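YcaO (Methanopyrus kandleri, PDB 6CI7) binds nucleotide and magnesium and probably uses ATP to activate a peptide-backbone amide, as YcaO cyclodehydratases do. Local coordinates at residues 46-51 with 66-71; 167-172 with 210-215; 205-210 with 220-225. All blocks are in the same frame, centred on the assembly; numbering follows the deposited sequence.

Contact 1 of 3, residues 46-51 with 66-71. With ACP (phosphomethylphosphonic acid adenylate ester), chain G.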
loop_
_atom_site.group_PDB
_atom_site.type_symbol
_atom_site.label_atom_id
_atom_site.label_comp_id
_atom_site.label_asym_id
_atom_site.label_seq_id
_atom_site.Cartn_x
_atom_site.Cartn_y
_atom_site.Cartn_z
ATOM N N PRO A 46 16.995 -7.426 0.846
ATOM C CA PRO A 46 16.589 -8.113 2.067
ATOM C C PRO A 46 15.077 -8.172 2.154
ATOM O O PRO A 46 14.396 -7.142 1.992
ATOM C CB PRO A 46 17.124 -7.227 3.199
ATOM C CG PRO A 46 17.899 -6.131 2.567
ATOM C CD PRO A 46 17.620 -6.114 1.107
ATOM N N VAL A 47 14.563 -9.370 2.384
ATOM C CA VAL A 47 13.148 -9.552 2.653
ATOM C C VAL A 47 13.064 -10.222 4.022
ATOM O O VAL A 47 13.880 -11.084 4.354
ATOM C CB VAL A 47 12.440 -10.391 1.549
ATOM C CG1 VAL A 47 10.971 -10.649 1.890
ATOM C CG2 VAL A 47 12.527 -9.693 0.194
ATOM N N GLU A 48 12.087 -9.794 4.816
ATOM C CA GLU A 48 11.849 -10.324 6.152
ATOM C C GLU A 48 10.444 -10.902 6.235
ATOM O O GLU A 48 9.495 -10.287 5.759
ATOM C CB GLU A 48 12.055 -9.215 7.192
ATOM C CG GLU A 48 13.513 -8.812 7.356
ATOM C CD GLU A 48 14.347 -9.840 8.109
ATOM O OE1 GLU A 48 13.865 -10.382 9.120
ATOM O OE2 GLU A 48 15.494 -10.109 7.691
ATOM N N ILE A 49 10.319 -12.093 6.811
ATOM C CA ILE A 49 9.020 -12.768 6.919
ATOM C C ILE A 49 8.718 -13.022 8.386
ATOM O O ILE A 49 9.596 -13.428 9.150
ATOM C CB ILE A 49 8.952 -14.080 6.083
ATOM C CG1 ILE A 49 9.063 -13.794 4.582
ATOM C CG2 ILE A 49 7.651 -14.848 6.309
ATOM C CD1 ILE A 49 10.419 -14.144 4.023
ATOM N N ARG A 50 7.469 -12.749 8.758
ATOM C CA ARG A 50 6.970 -12.928 10.115
ATOM C C ARG A 50 5.763 -13.852 10.144
ATOM O O ARG A 50 4.867 -13.743 9.304
ATOM C CB ARG A 50 6.616 -11.584 10.762
ATOM C CG ARG A 50 7.765 -10.568 10.834
ATOM C CD ARG A 50 8.848 -10.971 11.828
ATOM N NE ARG A 50 10.007 -10.070 11.799
ATOM C CZ ARG A 50 11.054 -10.192 10.973
ATOM N NH1 ARG A 50 11.090 -11.175 10.071
ATOM N NH2 ARG A 50 12.058 -9.309 11.033
ATOM N N ARG A 51 5.770 -14.773 11.108
ATOM C CA ARG A 51 4.610 -15.585 11.436
ATOM C C ARG A 51 4.002 -15.017 12.715
ATOM O O ARG A 51 4.678 -14.892 13.731
ATOM C CB ARG A 51 5.004 -17.061 11.592
ATOM C CG ARG A 51 3.835 -17.988 11.910
ATOM C CD ARG A 51 4.144 -19.453 11.608
ATOM N NE ARG A 51 5.168 -20.029 12.481
ATOM C CZ ARG A 51 4.952 -20.528 13.701
ATOM N NH1 ARG A 51 3.737 -20.534 14.244
ATOM N NH2 ARG A 51 5.968 -21.023 14.391
ATOM N N THR A 66 15.857 -1.506 1.176
ATOM C CA THR A 66 17.176 -1.513 0.540
ATOM C C THR A 66 18.254 -2.010 1.495
ATOM O O THR A 66 19.310 -2.485 1.050
ATOM C CB THR A 66 17.578 -0.130 0.020
ATOM O OG1 THR A 66 17.521 0.813 1.096
ATOM C CG2 THR A 66 16.649 0.307 -1.103
ATOM N N THR A 67 17.991 -1.894 2.798
ATOM C CA THR A 67 18.903 -2.384 3.841
ATOM C C THR A 67 18.199 -3.396 4.742
ATOM O O THR A 67 16.949 -3.420 4.818
ATOM C CB THR A 67 19.409 -1.252 4.742
ATOM O OG1 THR A 67 18.301 -0.738 5.490
ATOM C CG2 THR A 67 20.066 -0.133 3.938
ATOM N N ARG A 68 19.002 -4.216 5.421
ATOM C CA ARG A 68 18.497 -5.201 6.375
ATOM C C ARG A 68 17.722 -4.566 7.534
ATOM O O ARG A 68 16.686 -5.107 7.962
ATOM C CB ARG A 68 19.639 -6.054 6.919
ATOM C CG ARG A 68 19.188 -7.316 7.638
ATOM C CD ARG A 68 19.296 -8.485 6.679
ATOM N NE ARG A 68 17.993 -9.016 6.357
ATOM C CZ ARG A 68 17.715 -9.794 5.312
ATOM N NH1 ARG A 68 18.643 -10.115 4.412
ATOM N NH2 ARG A 68 16.464 -10.214 5.146
ATOM N N ILE A 69 18.222 -3.432 8.035
ATOM C CA ILE A 69 17.538 -2.678 9.101
ATOM C C ILE A 69 16.127 -2.291 8.632
ATOM O O ILE A 69 15.153 -2.656 9.282
ATOM C CB ILE A 69 18.340 -1.444 9.590
ATOM C CG1 ILE A 69 19.603 -1.896 10.344
ATOM C CG2 ILE A 69 17.467 -0.566 10.493
ATOM C CD1 ILE A 69 20.575 -0.788 10.719
ATOM N N GLN A 70 16.030 -1.607 7.488
ATOM C CA GLN A 70 14.736 -1.208 6.941
ATOM C C GLN A 70 13.766 -2.380 6.703
ATOM O O GLN A 70 12.597 -2.273 7.062
ATOM C CB GLN A 70 14.894 -0.323 5.685
ATOM C CG GLN A 70 13.580 0.112 5.012
ATOM C CD GLN A 70 12.581 0.795 5.941
ATOM O OE1 GLN A 70 12.953 1.435 6.925
ATOM N NE2 GLN A 70 11.294 0.659 5.625
ATOM N N ALA A 71 14.252 -3.491 6.135
ATOM C CA ALA A 71 13.437 -4.709 6.015
ATOM C C ALA A 71 12.847 -5.171 7.361
ATOM O O ALA A 71 11.693 -5.586 7.422
ATOM C CB ALA A 71 14.232 -5.829 5.363
HETATM P PG ACP G . 1.481 -3.515 1.344
HETATM O O1G ACP G . 0.368 -2.615 2.091
HETATM O O2G ACP G . 1.900 -4.730 2.313
HETATM O O3G ACP G . 0.874 -4.051 0.112
HETATM P PB ACP G . 3.603 -1.738 2.340
HETATM O O1B ACP G . 2.451 -0.680 2.751
HETATM O O2B ACP G . 3.655 -2.873 3.290
HETATM C C3B ACP G . 2.967 -2.543 0.856
HETATM P PA ACP G . 6.187 -1.131 3.544
HETATM O O1A ACP G . 7.158 0.016 3.413
HETATM O O2A ACP G . 6.816 -2.504 3.508
HETATM O O3A ACP G . 5.073 -1.024 2.347
HETATM O "O5'" ACP G . 5.462 -0.889 4.951
HETATM C "C5'" ACP G . 5.117 -1.860 5.953
HETATM C "C4'" ACP G . 4.492 -1.138 7.163
HETATM O "O4'" ACP G . 5.552 -0.657 8.002
HETATM C "C3'" ACP G . 3.686 0.112 6.800
HETATM O "O3'" ACP G . 2.653 0.343 7.777
HETATM C "C2'" ACP G . 4.736 1.201 6.859
HETATM O "O2'" ACP G . 4.215 2.493 7.037
HETATM C "C1'" ACP G . 5.557 0.773 8.056
HETATM N N9 ACP G . 6.933 1.286 7.966
HETATM C C8 ACP G . 7.787 1.032 6.965
HETATM N N7 ACP G . 8.966 1.667 7.154
HETATM C C5 ACP G . 8.864 2.351 8.311
HETATM C C6 ACP G . 9.761 3.232 9.102
HETATM N N6 ACP G . 11.020 3.488 8.671
HETATM N N1 ACP G . 9.284 3.749 10.257
HETATM C C2 ACP G . 8.025 3.482 10.690
HETATM N N3 ACP G . 7.149 2.697 10.019
HETATM C C4 ACP G . 7.515 2.102 8.845
#
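Arg68, in the first turn of helix 68-84, reaches back to Glu48 on strand 45-54, the middle strand of an antiparallel three-stranded meander, so that sheet and helix are tied by a salt-bridge network. The ionic part has two arms. Arg68 NH2 meets Glu48 OE2 at 2.7 Å on the anti side, the guanidinium and carboxylate planes standing 78° apart, while Arg68 NE adds a weak bond to the same oxygen. Glu48 OE1 is gripped end-on by both NH1 and NH2 of Arg50, NH2 at 2.8 Å. Ser39 OG also bonds to Glu48 OE2. With an alanine in place of Glu48, Arg68 would probably lose its carboxylate mate and Arg50 be left to Glu29. Packing adds to this: Pro46 CB lies over the centre of the Arg68 guanidinium, 3.4 Å from CZ, and also touches Ala71 CB at 3.9 Å. Thr67 is the N-cap, its OG1 accepting from Gln70 N. Gln70 also serves the nucleotide through its side chain: extended at chi1 (178°) and bent at chi2, it leads away from the strand to the adenine of the ATP analogue ACP, where Gln70 NE2 donates to N7 at 3.0 Å and OE1 weakly accepts from N6.

Contact 2 of 3, residues 167-172 with 210-215. With ACP (phosphomethylphosphonic acid adenylate ester), chain G.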
loop_
_atom_site.group_PDB
_atom_site.type_symbol
_atom_site.label_atom_id
_atom_site.label_comp_id
_atom_site.label_asym_id
_atom_site.label_seq_id
_atom_site.Cartn_x
_atom_site.Cartn_y
_atom_site.Cartn_z
ATOM N N GLU A 167 -2.211 4.408 -5.127
ATOM C CA GLU A 167 -1.595 3.281 -5.805
ATOM C C GLU A 167 -2.637 2.264 -6.279
ATOM O O GLU A 167 -2.625 1.868 -7.447
ATOM C CB GLU A 167 -0.575 2.646 -4.873
ATOM C CG GLU A 167 0.134 1.405 -5.384
ATOM C CD GLU A 167 0.779 0.626 -4.246
ATOM O OE1 GLU A 167 1.536 1.232 -3.451
ATOM O OE2 GLU A 167 0.525 -0.596 -4.141
ATOM N N ARG A 168 -3.551 1.865 -5.395
ATOM C CA ARG A 168 -4.534 0.832 -5.763
ATOM C C ARG A 168 -5.648 1.391 -6.648
ATOM O O ARG A 168 -6.241 0.650 -7.426
ATOM C CB ARG A 168 -5.097 0.068 -4.544
ATOM C CG ARG A 168 -4.041 -0.425 -3.567
ATOM C CD ARG A 168 -3.500 -1.812 -3.844
ATOM N NE ARG A 168 -2.273 -2.065 -3.082
ATOM C CZ ARG A 168 -2.210 -2.337 -1.772
ATOM N NH1 ARG A 168 -3.309 -2.403 -1.021
ATOM N NH2 ARG A 168 -1.028 -2.537 -1.196
ATOM N N ASP A 169 -5.897 2.699 -6.547
ATOM C CA ASP A 169 -6.784 3.400 -7.483
ATOM C C ASP A 169 -6.255 3.362 -8.921
ATOM O O ASP A 169 -7.020 3.069 -9.846
ATOM C CB ASP A 169 -7.046 4.854 -7.061
ATOM C CG ASP A 169 -8.071 5.553 -7.980
ATOM O OD1 ASP A 169 -9.295 5.321 -7.799
ATOM O OD2 ASP A 169 -7.645 6.308 -8.890
ATOM N N SER A 170 -4.970 3.666 -9.104
ATOM C CA SER A 170 -4.342 3.629 -10.424
ATOM C C SER A 170 -4.334 2.230 -11.026
ATOM O O SER A 170 -4.663 2.050 -12.209
ATOM C CB SER A 170 -2.916 4.154 -10.336
ATOM O OG SER A 170 -2.921 5.558 -10.167
ATOM N N TRP A 171 -3.969 1.243 -10.205
ATOM C CA TRP A 171 -3.910 -0.151 -10.638
ATOM C C TRP A 171 -5.328 -0.628 -11.009
ATOM O O TRP A 171 -5.502 -1.303 -12.031
ATOM C CB TRP A 171 -3.227 -1.009 -9.561
ATOM C CG TRP A 171 -3.137 -2.505 -9.798
ATOM C CD1 TRP A 171 -3.185 -3.167 -11.000
ATOM C CD2 TRP A 171 -2.925 -3.522 -8.793
ATOM N NE1 TRP A 171 -3.044 -4.522 -10.802
ATOM C CE2 TRP A 171 -2.887 -4.770 -9.463
ATOM C CE3 TRP A 171 -2.767 -3.496 -7.393
ATOM C CZ2 TRP A 171 -2.690 -5.988 -8.782
ATOM C CZ3 TRP A 171 -2.584 -4.706 -6.712
ATOM C CH2 TRP A 171 -2.541 -5.936 -7.412
ATOM N N SER A 172 -6.322 -0.223 -10.206
ATOM C CA SER A 172 -7.738 -0.534 -10.454
ATOM C C SER A 172 -8.226 0.057 -11.771
ATOM O O SER A 172 -8.973 -0.596 -12.502
ATOM C CB SER A 172 -8.618 -0.033 -9.320
ATOM O OG SER A 172 -8.459 -0.845 -8.172
ATOM N N PRO A 210 -1.357 5.423 -15.170
ATOM C CA PRO A 210 -2.095 6.693 -15.098
ATOM C C PRO A 210 -2.485 6.992 -13.652
ATOM O O PRO A 210 -3.042 6.127 -12.964
ATOM C CB PRO A 210 -3.341 6.426 -15.955
ATOM C CG PRO A 210 -3.510 4.927 -15.928
ATOM C CD PRO A 210 -2.099 4.407 -15.948
ATOM N N SER A 211 -2.156 8.188 -13.188
ATOM C CA SER A 211 -2.483 8.595 -11.819
ATOM C C SER A 211 -3.579 9.648 -11.830
ATOM O O SER A 211 -3.476 10.644 -12.539
ATOM C CB SER A 211 -1.235 9.127 -11.107
ATOM O OG SER A 211 -1.573 9.906 -9.960
ATOM N N ARG A 212 -4.616 9.442 -11.029
ATOM C CA ARG A 212 -5.714 10.407 -10.965
ATOM C C ARG A 212 -5.479 11.556 -9.980
ATOM O O ARG A 212 -6.342 12.407 -9.807
ATOM C CB ARG A 212 -7.044 9.703 -10.731
ATOM C CG ARG A 212 -7.489 8.886 -11.942
ATOM C CD ARG A 212 -8.337 7.710 -11.513
ATOM N NE ARG A 212 -9.751 8.004 -11.653
ATOM C CZ ARG A 212 -10.739 7.490 -10.922
ATOM N NH1 ARG A 212 -10.519 6.646 -9.920
ATOM N NH2 ARG A 212 -11.976 7.862 -11.198
ATOM N N VAL A 213 -4.289 11.601 -9.384
ATOM C CA VAL A 213 -3.938 12.628 -8.403
ATOM C C VAL A 213 -2.701 13.365 -8.888
ATOM O O VAL A 213 -1.649 12.750 -9.091
ATOM C CB VAL A 213 -3.691 12.001 -7.011
ATOM C CG1 VAL A 213 -3.196 13.050 -6.013
ATOM C CG2 VAL A 213 -4.944 11.263 -6.513
ATOM N N GLU A 214 -2.820 14.679 -9.078
ATOM C CA GLU A 214 -1.701 15.449 -9.615
ATOM C C GLU A 214 -0.569 15.595 -8.615
ATOM O O GLU A 214 -0.797 15.874 -7.441
ATOM C CB GLU A 214 -2.123 16.817 -10.137
ATOM C CG GLU A 214 -1.142 17.328 -11.179
ATOM C CD GLU A 214 -1.302 18.793 -11.462
ATOM O OE1 GLU A 214 -2.274 19.140 -12.149
ATOM O OE2 GLU A 214 -0.447 19.581 -11.007
ATOM N N GLY A 215 0.648 15.388 -9.105
ATOM C CA GLY A 215 1.846 15.444 -8.275
ATOM C C GLY A 215 2.176 14.138 -7.564
ATOM O O GLY A 215 3.141 14.102 -6.796
HETATM P PG ACP G . 1.481 -3.515 1.344
HETATM O O1G ACP G . 0.368 -2.615 2.091
HETATM O O2G ACP G . 1.900 -4.730 2.313
HETATM O O3G ACP G . 0.874 -4.051 0.112
HETATM P PB ACP G . 3.603 -1.738 2.340
HETATM O O1B ACP G . 2.451 -0.680 2.751
HETATM O O2B ACP G . 3.655 -2.873 3.290
HETATM C C3B ACP G . 2.967 -2.543 0.856
HETATM P PA ACP G . 6.187 -1.131 3.544
HETATM O O1A ACP G . 7.158 0.016 3.413
HETATM O O2A ACP G . 6.816 -2.504 3.508
HETATM O O3A ACP G . 5.073 -1.024 2.347
HETATM O "O5'" ACP G . 5.462 -0.889 4.951
HETATM C "C5'" ACP G . 5.117 -1.860 5.953
HETATM C "C4'" ACP G . 4.492 -1.138 7.163
HETATM O "O4'" ACP G . 5.552 -0.657 8.002
HETATM C "C3'" ACP G . 3.686 0.112 6.800
HETATM O "O3'" ACP G . 2.653 0.343 7.777
HETATM C "C2'" ACP G . 4.736 1.201 6.859
HETATM O "O2'" ACP G . 4.215 2.493 7.037
HETATM C "C1'" ACP G . 5.557 0.773 8.056
HETATM N N9 ACP G . 6.933 1.286 7.966
HETATM C C8 ACP G . 7.787 1.032 6.965
HETATM N N7 ACP G . 8.966 1.667 7.154
HETATM C C5 ACP G . 8.864 2.351 8.311
HETATM C C6 ACP G . 9.761 3.232 9.102
HETATM N N6 ACP G . 11.020 3.488 8.671
HETATM N N1 ACP G . 9.284 3.749 10.257
HETATM C C2 ACP G . 8.025 3.482 10.690
HETATM N N3 ACP G . 7.149 2.697 10.019
HETATM C C4 ACP G . 7.515 2.102 8.845
HETATM O O HOH W 1 -5.108 7.236 -9.187
#
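Asp169 and Arg212 form a salt bridge, their chains crossing at about a right angle but their flat ends nearly coplanar, carboxylate and guanidinium planes only 7° apart. Arg212 NH1 lies between the two oxygens: its bond to the syn lone pair of Asp169 OD2 is the straighter (3.1 Å, 164°), and the shorter one to Asp169 OD1 is bent and weak. The extended chi2 of Arg212 (151°) carries CD to Asp169 OD2, and the bend at chi3 then turns the guanidinium to the carboxylate. Each partner has a further anchor, Asp169 OD1 on the backbone N of Ser355 and Arg212 NH2 on the carbonyl of Asn366. One residue along the helix, Ser170 OG donates to Pro210 O at 2.9 Å, tilted from the carbonyl plane. A water joins the two pairs, donating to Asp169 OD2 and Ser170 OG and accepting from Arg212 N at 2.9 Å. On another side of the helix Arg168 NH2 comes within 2.8 Å of O3G of the ACP phosphate. The contact thus ties the loop between strands 203-209 and 217-224 to helix 154-176: Pro210 packs on Ile173 and Val174, Val213 on Val166, and Ser170 on Val218 of the second strand.

Contact 3 of 3, residues 205-210 with 220-225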
loop_
_atom_site.group_PDB
_atom_site.type_symbol
_atom_site.label_atom_id
_atom_site.label_comp_id
_atom_site.label_asym_id
_atom_site.label_seq_id
_atom_site.Cartn_x
_atom_site.Cartn_y
_atom_site.Cartn_z
ATOM N N GLU A 205 10.105 -5.589 -15.856
ATOM C CA GLU A 205 9.731 -4.404 -16.627
ATOM C C GLU A 205 8.958 -3.365 -15.837
ATOM O O GLU A 205 8.088 -3.708 -15.042
ATOM C CB GLU A 205 8.944 -4.809 -17.852
ATOM C CG GLU A 205 9.812 -5.424 -18.923
ATOM C CD GLU A 205 9.027 -5.655 -20.177
ATOM O OE1 GLU A 205 8.932 -4.700 -20.979
ATOM O OE2 GLU A 205 8.501 -6.778 -20.338
ATOM N N LEU A 206 9.286 -2.098 -16.081
ATOM C CA LEU A 206 8.673 -0.971 -15.371
ATOM C C LEU A 206 7.617 -0.233 -16.188
ATOM O O LEU A 206 7.761 -0.057 -17.403
ATOM C CB LEU A 206 9.739 0.015 -14.880
ATOM C CG LEU A 206 10.748 -0.462 -13.837
ATOM C CD1 LEU A 206 11.800 0.612 -13.694
ATOM C CD2 LEU A 206 10.102 -0.759 -12.491
ATOM N N ARG A 207 6.554 0.189 -15.505
ATOM C CA ARG A 207 5.453 0.925 -16.123
ATOM C C ARG A 207 5.120 2.170 -15.324
ATOM O O ARG A 207 5.187 2.149 -14.104
ATOM C CB ARG A 207 4.195 0.054 -16.215
ATOM C CG ARG A 207 4.331 -1.237 -17.002
ATOM C CD ARG A 207 4.678 -1.022 -18.463
ATOM N NE ARG A 207 4.855 -2.302 -19.151
ATOM C CZ ARG A 207 6.023 -2.821 -19.518
ATOM N NH1 ARG A 207 7.165 -2.175 -19.293
ATOM N NH2 ARG A 207 6.039 -3.991 -20.137
ATOM N N LEU A 208 4.767 3.250 -16.017
ATOM C CA LEU A 208 4.159 4.408 -15.365
ATOM C C LEU A 208 2.644 4.350 -15.536
ATOM O O LEU A 208 2.120 4.523 -16.631
ATOM C CB LEU A 208 4.753 5.729 -15.879
ATOM C CG LEU A 208 4.382 7.015 -15.113
ATOM C CD1 LEU A 208 5.077 7.131 -13.761
ATOM C CD2 LEU A 208 4.678 8.239 -15.971
ATOM N N LEU A 209 1.948 4.076 -14.442
ATOM C CA LEU A 209 0.499 3.949 -14.467
ATOM C C LEU A 209 -0.160 5.331 -14.544
ATOM O O LEU A 209 0.411 6.312 -14.048
ATOM C CB LEU A 209 0.014 3.174 -13.231
ATOM C CG LEU A 209 0.026 1.632 -13.259
ATOM C CD1 LEU A 209 1.427 1.063 -13.311
ATOM C CD2 LEU A 209 -0.690 1.053 -12.057
ATOM N N PRO A 210 -1.357 5.423 -15.170
ATOM C CA PRO A 210 -2.095 6.693 -15.098
ATOM C C PRO A 210 -2.485 6.992 -13.652
ATOM O O PRO A 210 -3.042 6.127 -12.964
ATOM C CB PRO A 210 -3.341 6.426 -15.955
ATOM C CG PRO A 210 -3.510 4.927 -15.928
ATOM C CD PRO A 210 -2.099 4.407 -15.948
ATOM N N GLY A 220 4.388 0.562 -11.758
ATOM C CA GLY A 220 4.195 -0.885 -11.720
ATOM C C GLY A 220 5.432 -1.597 -12.226
ATOM O O GLY A 220 6.097 -1.126 -13.162
ATOM N N ALA A 221 5.759 -2.711 -11.580
ATOM C CA ALA A 221 6.810 -3.596 -12.048
ATOM C C ALA A 221 6.197 -4.970 -12.265
ATOM O O ALA A 221 5.506 -5.496 -11.373
ATOM C CB ALA A 221 7.968 -3.651 -11.053
ATOM N N VAL A 222 6.436 -5.520 -13.459
ATOM C CA VAL A 222 5.927 -6.836 -13.877
ATOM C C VAL A 222 7.092 -7.743 -14.258
ATOM O O VAL A 222 8.075 -7.277 -14.859
ATOM C CB VAL A 222 4.946 -6.760 -15.078
ATOM C CG1 VAL A 222 3.594 -6.223 -14.642
ATOM C CG2 VAL A 222 5.510 -5.915 -16.220
ATOM N N THR A 223 6.985 -9.026 -13.904
ATOM C CA THR A 223 8.025 -9.988 -14.250
ATOM C C THR A 223 7.594 -11.019 -15.289
ATOM O O THR A 223 6.409 -11.356 -15.414
ATOM C CB THR A 223 8.598 -10.730 -13.021
ATOM O OG1 THR A 223 7.565 -11.488 -12.381
ATOM C CG2 THR A 223 9.232 -9.760 -12.027
ATOM N N GLU A 224 8.594 -11.497 -16.022
ATOM C CA GLU A 224 8.507 -12.683 -16.855
ATOM C C GLU A 224 9.462 -13.720 -16.265
ATOM O O GLU A 224 10.592 -13.394 -15.921
ATOM C CB GLU A 224 8.946 -12.323 -18.259
ATOM C CG GLU A 224 8.109 -12.931 -19.358
ATOM C CD GLU A 224 8.339 -12.236 -20.682
ATOM O OE1 GLU A 224 8.081 -11.015 -20.777
ATOM O OE2 GLU A 224 8.775 -12.916 -21.629
ATOM N N ALA A 225 9.003 -14.953 -16.106
ATOM C CA ALA A 225 9.850 -16.046 -15.616
ATOM C C ALA A 225 9.411 -17.375 -16.235
ATOM O O ALA A 225 8.258 -17.515 -16.655
ATOM C CB ALA A 225 9.814 -16.118 -14.093
#
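Over one face of the Arg207 guanidinium lies Val222 CG2, its closest approach being 4.4 Å to NH2, and at the edge, in the guanidinium plane, stands Glu205 OE1. Arg207 NH2 donates to that oxygen at 3.1 Å, nearly straight, but reaches it from above the carboxylate plane, 76° out of it. Arg207 NH1 turns back to Leu206 O at 2.9 Å, from above the carbonyl plane. The bend at chi2 (-62°) folds the arginine back along its own strand, and NH2 is held further by the carbonyl of Trp292.

The backbones carrying these side chains form the antiparallel ladder of a beta hairpin, strands 203-209 and 217-224. Glu205 with Val222 and Arg207 with Gly220 are hydrogen-bonded pairs, each closed by two backbone bonds, the shortest being Arg207 N to Gly220 O at 2.7 Å. Between them Leu206 and Ala221 form a non-hydrogen-bonded pair and point to the other face, where Leu206 CD2 touches Ala221 CB at 3.9 Å. That face is covered by helix 241-260, Leu206 lying on Val245 and Leu249 and Ala221 on Val252. Leu209 CD1 lies 3.4 Å from Gly220 N, at the Gly220 end of the ladder, and occupies the place a side chain at Gly220 would need. Beyond the Glu205-Val222 pair, Glu205 OE2 and Glu224 OE1 lie 4.3 Å apart.

The two faces differ in chemistry. Leu206 and Ala221 make an oily seam with the helix, whereas the face of Glu205, Arg207 and Val222 is mixed, with an ion pair lying beside a valine methyl. The positive charge of Arg207 probably offsets part of the negative charge gathered where Glu205 approaches Glu224 and Glu183.

Overall arrangement
Contacts 2 and 3 are joined directly: they share Pro210, and Leu209 CD2 packs 3.7 Å from Trp171 CA, so the hairpin of contact 3 and the loop of contact 2 meet the same helix, 154-176. Their centres are about 15 Å apart. Contact 1 stands apart, its centre about 27 Å from that of contact 2 and about 23 Å from that of contact 3, its nearest atoms about 13 Å from those of either. The nucleotide bridges the gap between contacts 1 and 2: residues 66-71 hold its adenine end and residues 167-172 approach its terminal phosphate. Helix 154-176 also carries the magnesium ligand Glu164. Contact 3 lies back from the site, Gly220 about 13 Å from the nearest atom of ACP.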